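Side-chain contacts in dihydrodipicolinate synthase (Oceanobacillus iheyensis HTE831, PDB 3D0C), which probably catalyses the condensation of pyruvate with aspartate semialdehyde to 4-hydroxy-tetrahydrodipicolinate, a step in lysine biosynthesis: residues 5-8 with 9-12; 31-34 with 35-39; 171-174 with 175-179; 217-220 with 221-224. The protein carries 1 engineered substitution. All blocks are in the same frame, centred on the assembly; numbering follows the deposited sequence.

Contact 1: 5-8 with 9-12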
# COMPACT_ATOMS: atom_id res chain seq x y z
N TYR A 5 10.70 -9.70 -28.07
CA TYR A 5 9.90 -8.85 -27.21
C TYR A 5 9.00 -7.92 -28.01
O TYR A 5 7.86 -7.65 -27.62
CB TYR A 5 10.83 -8.07 -26.28
CG TYR A 5 11.57 -8.99 -25.33
CD1 TYR A 5 10.89 -9.63 -24.29
CD2 TYR A 5 12.92 -9.26 -25.50
CE1 TYR A 5 11.55 -10.52 -23.44
CE2 TYR A 5 13.59 -10.16 -24.66
CZ TYR A 5 12.89 -10.78 -23.64
OH TYR A 5 13.53 -11.67 -22.81
N GLY A 6 9.50 -7.43 -29.14
CA GLY A 6 8.71 -6.54 -29.96
C GLY A 6 7.34 -7.14 -30.25
O GLY A 6 6.31 -6.49 -30.05
N GLU A 7 7.32 -8.39 -30.71
CA GLU A 7 6.07 -9.07 -31.03
C GLU A 7 5.25 -9.33 -29.78
O GLU A 7 4.02 -9.26 -29.81
CB GLU A 7 6.36 -10.39 -31.75
CG GLU A 7 5.23 -10.87 -32.65
CD GLU A 7 5.01 -9.95 -33.84
OE1 GLU A 7 6.01 -9.53 -34.47
OE2 GLU A 7 3.84 -9.64 -34.17
N PHE A 8 5.94 -9.63 -28.68
CA PHE A 8 5.26 -9.91 -27.42
C PHE A 8 4.40 -8.73 -26.96
O PHE A 8 3.27 -8.92 -26.52
CB PHE A 8 6.26 -10.25 -26.31
CG PHE A 8 5.61 -10.77 -25.06
CD1 PHE A 8 5.23 -12.10 -24.95
CD2 PHE A 8 5.32 -9.91 -24.00
CE1 PHE A 8 4.57 -12.58 -23.82
CE2 PHE A 8 4.66 -10.38 -22.86
CZ PHE A 8 4.28 -11.71 -22.78
N SER A 9 4.95 -7.52 -27.06
CA SER A 9 4.22 -6.32 -26.64
C SER A 9 2.94 -6.12 -27.43
O SER A 9 2.00 -5.49 -26.94
CB SER A 9 5.11 -5.08 -26.76
OG SER A 9 5.36 -4.76 -28.12
N LYS A 10 2.90 -6.64 -28.65
CA LYS A 10 1.71 -6.51 -29.49
C LYS A 10 0.50 -7.24 -28.92
O LYS A 10 -0.64 -6.92 -29.26
CB LYS A 10 2.01 -7.00 -30.91
CG LYS A 10 3.02 -6.15 -31.66
CD LYS A 10 3.33 -6.75 -33.02
CE LYS A 10 4.36 -5.93 -33.78
NZ LYS A 10 4.76 -6.63 -35.03
N ARG A 11 0.75 -8.22 -28.06
CA ARG A 11 -0.33 -9.00 -27.44
C ARG A 11 -1.28 -8.14 -26.60
O ARG A 11 -2.44 -8.52 -26.37
CB ARG A 11 0.23 -10.08 -26.53
CG ARG A 11 1.12 -11.11 -27.21
CD ARG A 11 1.51 -12.17 -26.20
NE ARG A 11 2.35 -13.22 -26.78
CZ ARG A 11 2.52 -14.41 -26.22
NH1 ARG A 11 1.91 -14.71 -25.08
NH2 ARG A 11 3.30 -15.31 -26.82
N PHE A 12 -0.79 -7.00 -26.14
CA PHE A 12 -1.59 -6.12 -25.28
C PHE A 12 -2.50 -5.12 -25.98
O PHE A 12 -3.15 -4.30 -25.32
CB PHE A 12 -0.65 -5.44 -24.29
CG PHE A 12 0.18 -6.42 -23.52
CD1 PHE A 12 -0.38 -7.18 -22.50
CD2 PHE A 12 1.51 -6.64 -23.87
CE1 PHE A 12 0.36 -8.15 -21.84
CE2 PHE A 12 2.26 -7.61 -23.22
CZ PHE A 12 1.69 -8.37 -22.20

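Contact 2: 31-34 with 35-39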
# COMPACT_ATOMS: atom_id res chain seq x y z
N ASP A 31 -12.67 -20.16 -3.33
CA ASP A 31 -13.63 -21.03 -3.99
C ASP A 31 -12.99 -21.39 -5.33
O ASP A 31 -13.19 -20.69 -6.33
CB ASP A 31 -14.94 -20.26 -4.20
CG ASP A 31 -16.01 -21.09 -4.87
OD1 ASP A 31 -15.74 -22.23 -5.29
OD2 ASP A 31 -17.14 -20.57 -4.98
N TRP A 32 -12.22 -22.47 -5.34
CA TRP A 32 -11.53 -22.88 -6.56
C TRP A 32 -12.44 -23.16 -7.74
O TRP A 32 -12.06 -22.92 -8.88
CB TRP A 32 -10.62 -24.07 -6.27
CG TRP A 32 -9.54 -23.71 -5.29
CD1 TRP A 32 -9.49 -24.03 -3.97
CD2 TRP A 32 -8.42 -22.84 -5.54
NE1 TRP A 32 -8.40 -23.43 -3.38
CE2 TRP A 32 -7.73 -22.69 -4.32
CE3 TRP A 32 -7.94 -22.19 -6.68
CZ2 TRP A 32 -6.59 -21.90 -4.20
CZ3 TRP A 32 -6.80 -21.40 -6.56
CH2 TRP A 32 -6.13 -21.27 -5.33
N LYS A 33 -13.63 -23.66 -7.46
CA LYS A 33 -14.61 -23.96 -8.50
C LYS A 33 -15.03 -22.63 -9.13
O LYS A 33 -14.99 -22.47 -10.35
CB LYS A 33 -15.83 -24.66 -7.90
CG LYS A 33 -16.55 -25.64 -8.83
CD LYS A 33 -17.06 -24.97 -10.09
CE LYS A 33 -17.83 -25.97 -10.95
NZ LYS A 33 -18.19 -25.42 -12.28
N GLY A 34 -15.43 -21.69 -8.28
CA GLY A 34 -15.86 -20.38 -8.74
C GLY A 34 -14.79 -19.70 -9.57
O GLY A 34 -15.09 -19.04 -10.58
N LEU A 35 -13.53 -19.84 -9.14
CA LEU A 35 -12.41 -19.24 -9.85
C LEU A 35 -12.25 -19.86 -11.24
O LEU A 35 -12.07 -19.15 -12.23
CB LEU A 35 -11.10 -19.44 -9.06
CG LEU A 35 -9.83 -19.02 -9.80
CD1 LEU A 35 -9.96 -17.58 -10.26
CD2 LEU A 35 -8.61 -19.19 -8.90
N ASP A 36 -12.30 -21.19 -11.30
CA ASP A 36 -12.17 -21.88 -12.58
C ASP A 36 -13.26 -21.39 -13.53
O ASP A 36 -13.01 -21.12 -14.71
CB ASP A 36 -12.26 -23.40 -12.41
CG ASP A 36 -10.95 -24.04 -11.91
OD1 ASP A 36 -9.93 -23.32 -11.79
OD2 ASP A 36 -10.93 -25.27 -11.66
N ASP A 37 -14.47 -21.25 -13.00
CA ASP A 37 -15.61 -20.81 -13.80
C ASP A 37 -15.51 -19.36 -14.25
O ASP A 37 -16.01 -19.00 -15.32
CB ASP A 37 -16.90 -21.01 -13.02
CG ASP A 37 -17.22 -22.48 -12.81
OD1 ASP A 37 -16.68 -23.31 -13.57
OD2 ASP A 37 -18.01 -22.79 -11.90
N ASN A 38 -14.89 -18.52 -13.43
CA ASN A 38 -14.75 -17.12 -13.81
C ASN A 38 -13.75 -17.03 -14.97
O ASN A 38 -13.95 -16.26 -15.91
CB ASN A 38 -14.27 -16.28 -12.63
CG ASN A 38 -13.97 -14.85 -13.03
OD1 ASN A 38 -14.81 -14.16 -13.60
ND2 ASN A 38 -12.75 -14.41 -12.74
N VAL A 39 -12.69 -17.83 -14.88
CA VAL A 39 -11.66 -17.86 -15.91
C VAL A 39 -12.26 -18.38 -17.22
O VAL A 39 -11.98 -17.85 -18.30
CB VAL A 39 -10.48 -18.77 -15.47
CG1 VAL A 39 -9.46 -18.92 -16.59
CG2 VAL A 39 -9.80 -18.17 -14.24

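Contact 3: 171-174 with 175-179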
# COMPACT_ATOMS: atom_id res chain seq x y z
N ASN A 171 -4.82 9.38 -14.24
CA ASN A 171 -5.77 10.03 -15.13
C ASN A 171 -5.47 11.49 -15.45
O ASN A 171 -6.29 12.38 -15.27
CB ASN A 171 -7.20 9.87 -14.60
CG ASN A 171 -7.65 8.41 -14.62
OD1 ASN A 171 -7.29 7.66 -15.53
ND2 ASN A 171 -8.43 8.02 -13.62
N ASP A 172 -4.27 11.71 -15.97
CA ASP A 172 -3.80 13.04 -16.36
C ASP A 172 -3.53 12.89 -17.85
O ASP A 172 -2.48 12.39 -18.26
CB ASP A 172 -2.51 13.37 -15.60
CG ASP A 172 -1.96 14.75 -15.93
OD1 ASP A 172 -2.12 15.19 -17.09
OD2 ASP A 172 -1.35 15.37 -15.04
N ILE A 173 -4.48 13.33 -18.66
CA ILE A 173 -4.37 13.20 -20.10
C ILE A 173 -3.18 13.93 -20.70
O ILE A 173 -2.69 13.53 -21.75
CB ILE A 173 -5.69 13.62 -20.82
CG1 ILE A 173 -5.77 12.94 -22.17
CG2 ILE A 173 -5.77 15.13 -20.97
CD1 ILE A 173 -6.01 11.45 -22.07
N GLN A 174 -2.72 15.00 -20.05
CA GLN A 174 -1.55 15.72 -20.56
C GLN A 174 -0.33 14.81 -20.39
O GLN A 174 0.47 14.64 -21.32
CB GLN A 174 -1.32 17.02 -19.78
CG GLN A 174 -2.44 18.05 -19.85
CD GLN A 174 -2.59 18.69 -21.22
OE1 GLN A 174 -1.64 18.75 -22.00
NE2 GLN A 174 -3.78 19.20 -21.51
N ARG A 175 -0.17 14.24 -19.20
CA ARG A 175 0.95 13.36 -18.90
C ARG A 175 0.96 12.09 -19.75
O ARG A 175 2.02 11.66 -20.21
CB ARG A 175 0.96 12.95 -17.42
CG ARG A 175 1.50 14.03 -16.50
CD ARG A 175 1.58 13.56 -15.05
NE ARG A 175 2.53 12.47 -14.84
CZ ARG A 175 2.96 12.07 -13.65
NH1 ARG A 175 2.53 12.69 -12.55
NH2 ARG A 175 3.82 11.07 -13.54
N VAL A 176 -0.20 11.48 -19.94
CA VAL A 176 -0.24 10.26 -20.72
C VAL A 176 0.18 10.52 -22.15
O VAL A 176 0.89 9.70 -22.75
CB VAL A 176 -1.64 9.59 -20.71
CG1 VAL A 176 -2.67 10.47 -21.40
CG2 VAL A 176 -1.55 8.24 -21.39
N THR A 177 -0.23 11.66 -22.69
CA THR A 177 0.14 12.01 -24.06
C THR A 177 1.65 12.27 -24.14
O THR A 177 2.32 11.80 -25.06
CB THR A 177 -0.62 13.27 -24.52
OG1 THR A 177 -2.03 13.03 -24.43
CG2 THR A 177 -0.26 13.62 -25.97
N GLN A 178 2.19 13.00 -23.17
CA GLN A 178 3.62 13.29 -23.16
C GLN A 178 4.50 12.04 -23.08
O GLN A 178 5.37 11.83 -23.94
CB GLN A 178 3.96 14.20 -21.98
CG GLN A 178 3.39 15.60 -22.08
CD GLN A 178 3.39 16.30 -20.74
OE1 GLN A 178 4.20 15.98 -19.86
NE2 GLN A 178 2.50 17.26 -20.57
N VAL A 179 4.29 11.20 -22.07
CA VAL A 179 5.11 10.01 -21.93
C VAL A 179 5.06 9.10 -23.16
O VAL A 179 6.08 8.57 -23.59
CB VAL A 179 4.74 9.21 -20.64
CG1 VAL A 179 3.39 8.53 -20.80
CG2 VAL A 179 5.82 8.19 -20.35
O HOH W 1 -0.47 14.48 -12.67

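Contact 4: 217-220 with 221-224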
# COMPACT_ATOMS: atom_id res chain seq x y z
N ASN A 217 -15.92 -9.27 -16.32
CA ASN A 217 -16.31 -10.41 -15.47
C ASN A 217 -17.83 -10.51 -15.37
O ASN A 217 -18.36 -11.50 -14.85
CB ASN A 217 -15.76 -10.24 -14.04
CG ASN A 217 -14.25 -10.36 -13.96
OD1 ASN A 217 -13.69 -11.44 -14.18
ND2 ASN A 217 -13.59 -9.25 -13.65
N VAL A 218 -18.52 -9.49 -15.87
CA VAL A 218 -19.98 -9.45 -15.79
C VAL A 218 -20.67 -9.23 -17.13
O VAL A 218 -21.59 -9.97 -17.49
CB VAL A 218 -20.41 -8.33 -14.84
CG1 VAL A 218 -21.87 -8.50 -14.46
CG2 VAL A 218 -19.52 -8.32 -13.62
N PHE A 219 -20.23 -8.21 -17.86
CA PHE A 219 -20.79 -7.88 -19.16
C PHE A 219 -19.68 -7.69 -20.18
O PHE A 219 -19.49 -6.60 -20.71
CB PHE A 219 -21.62 -6.58 -19.07
CG PHE A 219 -22.94 -6.75 -18.39
CD1 PHE A 219 -23.99 -7.40 -19.03
CD2 PHE A 219 -23.14 -6.26 -17.11
CE1 PHE A 219 -25.23 -7.56 -18.40
CE2 PHE A 219 -24.37 -6.42 -16.47
CZ PHE A 219 -25.41 -7.07 -17.12
N PRO A 220 -18.92 -8.76 -20.47
CA PRO A 220 -17.82 -8.66 -21.44
C PRO A 220 -18.21 -8.11 -22.81
O PRO A 220 -17.40 -7.46 -23.48
CB PRO A 220 -17.31 -10.10 -21.52
CG PRO A 220 -18.56 -10.90 -21.30
CD PRO A 220 -19.20 -10.17 -20.14
N GLN A 221 -19.44 -8.38 -23.24
CA GLN A 221 -19.91 -7.91 -24.55
C GLN A 221 -19.89 -6.38 -24.65
O GLN A 221 -19.65 -5.83 -25.73
CB GLN A 221 -21.32 -8.45 -24.87
CG GLN A 221 -21.43 -9.98 -24.78
CD GLN A 221 -22.73 -10.54 -25.39
OE1 GLN A 221 -23.83 -10.05 -25.11
NE2 GLN A 221 -22.60 -11.58 -26.21
N LYS A 222 -20.14 -5.69 -23.54
CA LYS A 222 -20.12 -4.23 -23.55
C LYS A 222 -18.67 -3.74 -23.67
O LYS A 222 -18.37 -2.83 -24.45
CB LYS A 222 -20.74 -3.67 -22.26
CG LYS A 222 -22.24 -3.88 -22.15
CD LYS A 222 -22.79 -3.24 -20.88
CE LYS A 222 -24.27 -3.51 -20.70
NZ LYS A 222 -25.11 -2.88 -21.77
N SER A 223 -17.79 -4.36 -22.90
CA SER A 223 -16.37 -4.02 -22.92
C SER A 223 -15.80 -4.24 -24.31
O SER A 223 -15.00 -3.43 -24.79
CB SER A 223 -15.60 -4.88 -21.91
OG SER A 223 -16.05 -4.64 -20.59
N PHE A 224 -16.19 -5.34 -24.94
CA PHE A 224 -15.69 -5.65 -26.28
C PHE A 224 -16.33 -4.77 -27.34
O PHE A 224 -15.76 -4.56 -28.40
CB PHE A 224 -15.88 -7.13 -26.61
CG PHE A 224 -14.73 -7.99 -26.19
CD1 PHE A 224 -13.53 -7.96 -26.90
CD2 PHE A 224 -14.82 -8.80 -25.07
CE1 PHE A 224 -12.44 -8.73 -26.50
CE2 PHE A 224 -13.74 -9.57 -24.65
CZ PHE A 224 -12.55 -9.53 -25.37

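Contact 1: 5-8 with 9-12
In the short N-terminal helix 5-9 and the residues just after it, ahead of the first barrel strand 15-17, Phe8 meets both Arg11 and Phe12. With CG of Phe8 anti to the backbone N (chi1 -170°), the ring lies beneath the arginine arm. Arg11 CD sits over one face of the ring, 4.2 Å from its centroid, in a CH-pi contact. The guanidinium follows, its plane 34° from that of the ring, with Phe8 CE1 3.6 Å from Arg11 NH1, a nitrogen whose hydrogen bond goes to Thr83 OG1. Phe12 comes from another direction, presenting its ring edge, CZ lying 3.6 Å from Phe8 CE2. With an alanine in place of Phe8, the Arg11 arm would probably lose the surface it lies on, and a gap would open beside Phe12. On the polar side, Ser9 OG donates to Gly6 O at 2.8 Å, while Ser9 N bonds to Tyr5 O. Glu7 and Lys10 form an exposed salt bridge, Lys10 NZ standing 3.2 Å from Glu7 OE1 and almost evenly between the carboxylate oxygens. Both rings rest on Val164 of strand 163-168, and the arrangement is that of an N-terminal helical turn packed against a TIM barrel.

Contact 2: 31-34 with 35-39
Trp32 and Leu35 pack together on the first turn of helix 32-44, the helix of the beta-alpha-beta unit between strands 15-17 and 49-50 of the TIM barrel. This is the close-fitting part of the contact. The two side chains run alongside each other and point the same way, and Leu35 CD2 lies 3.7 Å from Trp32 CZ3 at the six-membered ring of the indole. Beyond them, Trp32 reaches Gln69 and Arg73 of helix 64-78, and Leu35 touches Asn19. Gly34, buried in the same turn, has no side chain to crowd Asp31 OD2. That aspartate is the N-cap, its OD1 accepting from Gly34 N at 3.1 Å in a nearly straight bond of 172°, while OD2 makes a salt bridge to Arg274. Asp31 O also receives Leu35 N, which starts the regular helical bonding.

The exposed flank is looser and held by charge. Lys33 and Asp37, one helical turn apart, form a salt bridge there. The lysine chain turns about its CB-CG bond (chi2 -60°), which swings it along the helix towards the carboxylate. Its CD passes 3.0 Å from Asp37 OD2. An alanine in place of Asp37 would probably leave the Lys33 ammonium without this mate and set the long chain free to turn in solvent. The ammonium spans both oxygens, the weaker bond being the one from Lys33 NZ to Asp37 OD1 at 2.9 Å; Asp37 OD2 takes Lys33 NZ on its syn lone pair at 2.7 Å.

Contact 3: 171-174 with 175-179
Ile173 O is gripped twice by Thr177 in the first turns of helix 173-182, which links barrel strands 163-168 and 190-193. The hydroxyl Thr177 OG1 donates at 2.8 Å, almost in line with the carbonyl bond, whereas Thr177 N comes in well above the carbonyl plane at 3.2 Å. A chi1 of -58° sets the threonine hydroxyl beside its own backbone N and thus back towards this carbonyl. Next to it, Ile173 CD1 rests 3.5 Å from Val176 CG1, and Val176 in turn packs on Phe203 of helix 196-206 and on Tyr168.

Asp172 caps the helix N-terminus. Its OD1 accepts a nearly straight bond of 168° from Arg175 N, arriving from above the carboxylate plane, and a weak one from Gln174 N. The carboxylate also lies against the aliphatic part of Arg175, with OD2 3.4 Å from Arg175 CD, although the two side chains cross at about a right angle. The guanidinium goes instead to Asp151, in a salt bridge, and to the carbonyls of Ala147 and Leu149. Between the two groups sits a water that donates to Asp172 OD2 at 2.7 Å and accepts a weak bond from Arg175 NH1 at 3.5 Å.

Contact 4: 217-220 with 221-224
Phe219 and Lys222 run alongside each other at the start of helix 220-232, pointing the same way. The lysine methylenes do the touching: Lys222 CD lies 4.0 Å from Phe219 CB, and CE sits over one face of the ring, 4.2 Å from Phe219 CG. The ammonium is farther off, with Lys222 NZ 5.8 Å from the centroid of the Phe219 ring, so any cation-pi attraction between them is weak at most. The chain is extended as far as CE and then turns at its last torsion (chi4 -64°), which carries NZ off the line of the methylenes.

The backbone beneath holds this pair in place. Phe219 occupies the N-cap position, and its carbonyl O accepts from Lys222 N at 3.0 Å, the donor lying above the carbonyl plane. Pro220 follows in the first turn, where its lack of an N-H costs the helix no bond. Its carbonyl O receives Phe224 N at 2.8 Å, and the Phe224 ring also turns an edge to that oxygen, bringing CD2 to 3.3 Å from Pro220 O.

Farther out, Lys222 NZ forms a salt bridge with Asp244, and Trp300 of helix 287-303 meets both the lysine and the Phe219 ring. Ser223 OG is hydrogen-bonded to Glu197, while Pro220 packs on Phe41 of helix 32-44. The whole is a helix N-terminus with proline in its first turn, opening the helix that follows the eighth strand, 210-213, of a TIM barrel.

The four contacts come in series along one chain, each local to a single turn region of the same eight-stranded TIM barrel. Contact 1 precedes the first strand, contacts 2 and 3 start the helices after strands 15-17 and 163-168, and contact 4 starts helix 220-232 after the last strand. Contacts 2 and 3 lie on opposite sides of the chain's centre, their centres about 37 Å apart. Contacts 2 and 4, with centres about 18 Å apart, touch through Asn38 and Asn217, joining helix 32-44 to the last strand-to-helix loop where the barrel closes. Contact 1 approaches the predicted Schiff-base lysine, Lys167, through Phe12.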